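GTP pyrophosphokinase YjbM (Bacillus subtilis, PDB 5DEC) makes the alarmones ppGpp and pppGpp by transferring pyrophosphate from ATP to GDP or GTP, as a cooperative homotetramer. Local coordinates at residues A81-M86 with V143-Q148. Sequence-based numbering, arbitrary orientation.
Sequences AGLRIM and VLVEIQ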
ATOM      1  N   ALA B  81     -11.118  -2.195  17.612  1.00 31.70           N
ATOM      2  CA  ALA B  81     -10.184  -1.517  16.722  1.00 30.24           C
ATOM      3  C   ALA B  81      -8.986  -1.034  17.531  1.00 29.42           C
ATOM      4  O   ALA B  81      -9.154  -0.459  18.618  1.00 28.73           O
ATOM      5  CB  ALA B  81     -10.860  -0.356  16.029  1.00 26.15           C
ATOM      6  N   GLY B  82      -7.779  -1.263  17.027  1.00 28.29           N
ATOM      7  CA  GLY B  82      -6.595  -0.838  17.768  1.00 30.38           C
ATOM      8  C   GLY B  82      -5.476  -0.327  16.883  1.00 28.69           C
ATOM      9  O   GLY B  82      -5.246  -0.844  15.789  1.00 29.63           O
ATOM     10  N   LEU B  83      -4.762   0.693  17.353  1.00 22.11           N
ATOM     11  CA  LEU B  83      -3.543   1.113  16.677  1.00 27.08           C
ATOM     12  C   LEU B  83      -2.388   1.075  17.648  1.00 26.05           C
ATOM     13  O   LEU B  83      -2.579   1.137  18.869  1.00 28.40           O
ATOM     14  CB  LEU B  83      -3.659   2.510  16.068  1.00 31.91           C
ATOM     15  CG  LEU B  83      -4.362   2.483  14.710  1.00 42.94           C
ATOM     16  CD1 LEU B  83      -5.861   2.647  14.904  1.00 36.65           C
ATOM     17  CD2 LEU B  83      -3.796   3.503  13.759  1.00 42.57           C
ATOM     18  N   ARG B  84      -1.185   0.949  17.114  1.00 27.94           N
ATOM     19  CA  ARG B  84      -0.010   1.038  17.969  1.00 28.63           C
ATOM     20  C   ARG B  84       0.946   2.013  17.357  1.00 27.37           C
ATOM     21  O   ARG B  84       1.251   1.935  16.154  1.00 26.43           O
ATOM     22  CB  ARG B  84       0.648  -0.321  18.163  1.00 28.52           C
ATOM     23  CG  ARG B  84      -0.336  -1.283  18.804  1.00 39.47           C
ATOM     24  CD  ARG B  84       0.290  -2.486  19.452  1.00 48.94           C
ATOM     25  NE  ARG B  84      -0.757  -3.226  20.150  1.00 57.11           N
ATOM     26  CZ  ARG B  84      -0.747  -4.537  20.354  1.00 63.57           C
ATOM     27  NH1 ARG B  84       0.285  -5.265  19.947  1.00 58.99           N
ATOM     28  NH2 ARG B  84      -1.758  -5.111  20.998  1.00 62.59           N
ATOM     29  N   ILE B  85       1.408   2.939  18.187  1.00 22.68           N
ATOM     30  CA  ILE B  85       2.351   3.944  17.741  1.00 19.92           C
ATOM     31  C   ILE B  85       3.674   3.625  18.439  1.00 25.16           C
ATOM     32  O   ILE B  85       3.722   3.587  19.665  1.00 24.80           O
ATOM     33  CB  ILE B  85       1.880   5.372  18.099  1.00 23.45           C
ATOM     34  CG1 ILE B  85       0.512   5.674  17.456  1.00 24.76           C
ATOM     35  CG2 ILE B  85       2.910   6.383  17.655  1.00 21.92           C
ATOM     36  CD1 ILE B  85      -0.088   7.055  17.886  1.00 19.72           C
ATOM     37  N   MET B  86       4.731   3.393  17.660  1.00 22.41           N
ATOM     38  CA  MET B  86       6.045   3.050  18.218  1.00 26.15           C
ATOM     39  C   MET B  86       6.970   4.260  18.138  1.00 26.31           C
ATOM     40  O   MET B  86       7.077   4.889  17.087  1.00 27.51           O
ATOM     41  CB  MET B  86       6.669   1.876  17.463  1.00 22.94           C
ATOM     42  CG  MET B  86       6.484   0.539  18.165  1.00 31.08           C
ATOM     43  SD  MET B  86       4.748   0.111  18.423  1.00 69.45           S
ATOM     44  CE  MET B  86       4.207  -0.189  16.754  1.00 45.43           C
ATOM     45  N   VAL B 143     -17.080   5.305  16.482  1.00 34.92           N
ATOM     46  CA  VAL B 143     -16.477   4.035  16.887  1.00 33.04           C
ATOM     47  C   VAL B 143     -15.308   4.239  17.842  1.00 33.67           C
ATOM     48  O   VAL B 143     -14.536   5.200  17.731  1.00 25.92           O
ATOM     49  CB  VAL B 143     -16.012   3.186  15.672  1.00 45.19           C
ATOM     50  CG1 VAL B 143     -17.118   3.088  14.631  1.00 54.66           C
ATOM     51  CG2 VAL B 143     -14.777   3.749  15.071  1.00 41.78           C
ATOM     52  N   LEU B 144     -15.218   3.331  18.808  1.00 29.44           N
ATOM     53  CA  LEU B 144     -14.143   3.332  19.786  1.00 27.09           C
ATOM     54  C   LEU B 144     -12.918   2.711  19.160  1.00 31.39           C
ATOM     55  O   LEU B 144     -13.011   1.686  18.481  1.00 31.44           O
ATOM     56  CB  LEU B 144     -14.543   2.563  21.039  1.00 32.62           C
ATOM     57  CG  LEU B 144     -15.640   3.219  21.852  1.00 35.67           C
ATOM     58  CD1 LEU B 144     -16.178   2.249  22.890  1.00 45.06           C
ATOM     59  CD2 LEU B 144     -15.063   4.473  22.499  1.00 36.90           C
ATOM     60  N   VAL B 145     -11.779   3.367  19.349  1.00 28.72           N
ATOM     61  CA  VAL B 145     -10.509   2.873  18.840  1.00 23.08           C
ATOM     62  C   VAL B 145      -9.472   2.999  19.937  1.00 29.31           C
ATOM     63  O   VAL B 145      -9.273   4.094  20.475  1.00 29.63           O
ATOM     64  CB  VAL B 145     -10.017   3.663  17.615  1.00 20.65           C
ATOM     65  CG1 VAL B 145      -8.721   3.072  17.094  1.00 27.45           C
ATOM     66  CG2 VAL B 145     -11.105   3.702  16.502  1.00 26.72           C
ATOM     67  N   GLU B 146      -8.813   1.898  20.273  1.00 28.53           N
ATOM     68  CA  GLU B 146      -7.731   1.963  21.254  1.00 33.62           C
ATOM     69  C   GLU B 146      -6.427   2.358  20.565  1.00 34.03           C
ATOM     70  O   GLU B 146      -6.076   1.809  19.526  1.00 31.39           O
ATOM     71  CB  GLU B 146      -7.539   0.627  21.960  1.00 30.39           C
ATOM     72  CG  GLU B 146      -6.399   0.657  22.973  1.00 33.20           C
ATOM     73  CD  GLU B 146      -6.058  -0.735  23.488  1.00 45.81           C
ATOM     74  OE1 GLU B 146      -5.258  -1.426  22.819  1.00 51.81           O
ATOM     75  OE2 GLU B 146      -6.607  -1.139  24.533  1.00 55.80           O
ATOM     76  N   ILE B 147      -5.715   3.322  21.132  1.00 29.73           N
ATOM     77  CA  ILE B 147      -4.413   3.696  20.596  1.00 21.56           C
ATOM     78  C   ILE B 147      -3.375   3.460  21.697  1.00 28.38           C
ATOM     79  O   ILE B 147      -3.485   4.032  22.776  1.00 31.78           O
ATOM     80  CB  ILE B 147      -4.338   5.167  20.171  1.00 26.11           C
ATOM     81  CG1 ILE B 147      -5.423   5.516  19.147  1.00 29.57           C
ATOM     82  CG2 ILE B 147      -2.929   5.478  19.612  1.00 23.67           C
ATOM     83  CD1 ILE B 147      -5.377   6.962  18.696  1.00 28.37           C
ATOM     84  N   GLN B 148      -2.399   2.599  21.449  1.00 27.18           N
ATOM     85  CA  GLN B 148      -1.294   2.428  22.401  1.00 26.23           C
ATOM     86  C   GLN B 148      -0.042   3.124  21.897  1.00 30.04           C
ATOM     87  O   GLN B 148       0.196   3.178  20.693  1.00 38.14           O
ATOM     88  CB  GLN B 148      -0.981   0.960  22.654  1.00 27.30           C
ATOM     89  CG  GLN B 148      -2.145   0.124  23.146  1.00 31.06           C
ATOM     90  CD  GLN B 148      -1.677  -1.234  23.654  1.00 42.88           C
ATOM     91  OE1 GLN B 148      -0.525  -1.387  24.073  1.00 43.00           O
ATOM     92  NE2 GLN B 148      -2.544  -2.234  23.566  1.00 36.78           N
TER
HETATM   93  O   HOH W   1     -12.936  -0.816  19.581  1.00 42.51           O
HETATM   94  O   HOH W   2      -3.919  -1.042  20.331  1.00 42.88           O
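Leu83 and Glu146 meet in the one parallel strand pair of the mixed sheet at the heart of this RelA/SpoT synthetase domain, a worked example of how a sheet divides its labour between two faces. The backbone ladder alternates partners: Glu146 N gives to Ala81 O (2.9 Å), Leu83 N to Glu146 O (2.8 Å), Gln148 N to Leu83 O and Ile85 N to Gln148 O. Where the ladder starts, a water bridges Ala81 N and Leu144 O.

One face is apolar. The side chains of Leu83 and Val145 cross at a slant, with Leu83 CD1 3.6 Å from Val145 CG1, and Ile85 CD1 reaches Ile147 CG2 at 3.7 Å; helix 11-38 packs on Leu83, and helix 90-102 on Ile85 and Ile147.

The other face is polar and carries Arg84, which binds ATP, and Glu146, the probable proton acceptor. Arg84 and Gln148 run alongside each other, both with CG anti to the carbonyl carbon, their guanidinium and amide planes 46° apart. Gln148 OE1 accepts from Ser125 OG, while NE2 donates a nearly straight bond to Glu146 OE1 (2.9 Å, 168°), arriving from above the carboxylate plane. A leucine in place of Gln148 would probably leave the Glu146 carboxylate freer to turn and Ser125 without its acceptor. A second water donates to both Leu83 O and Glu146 OE1.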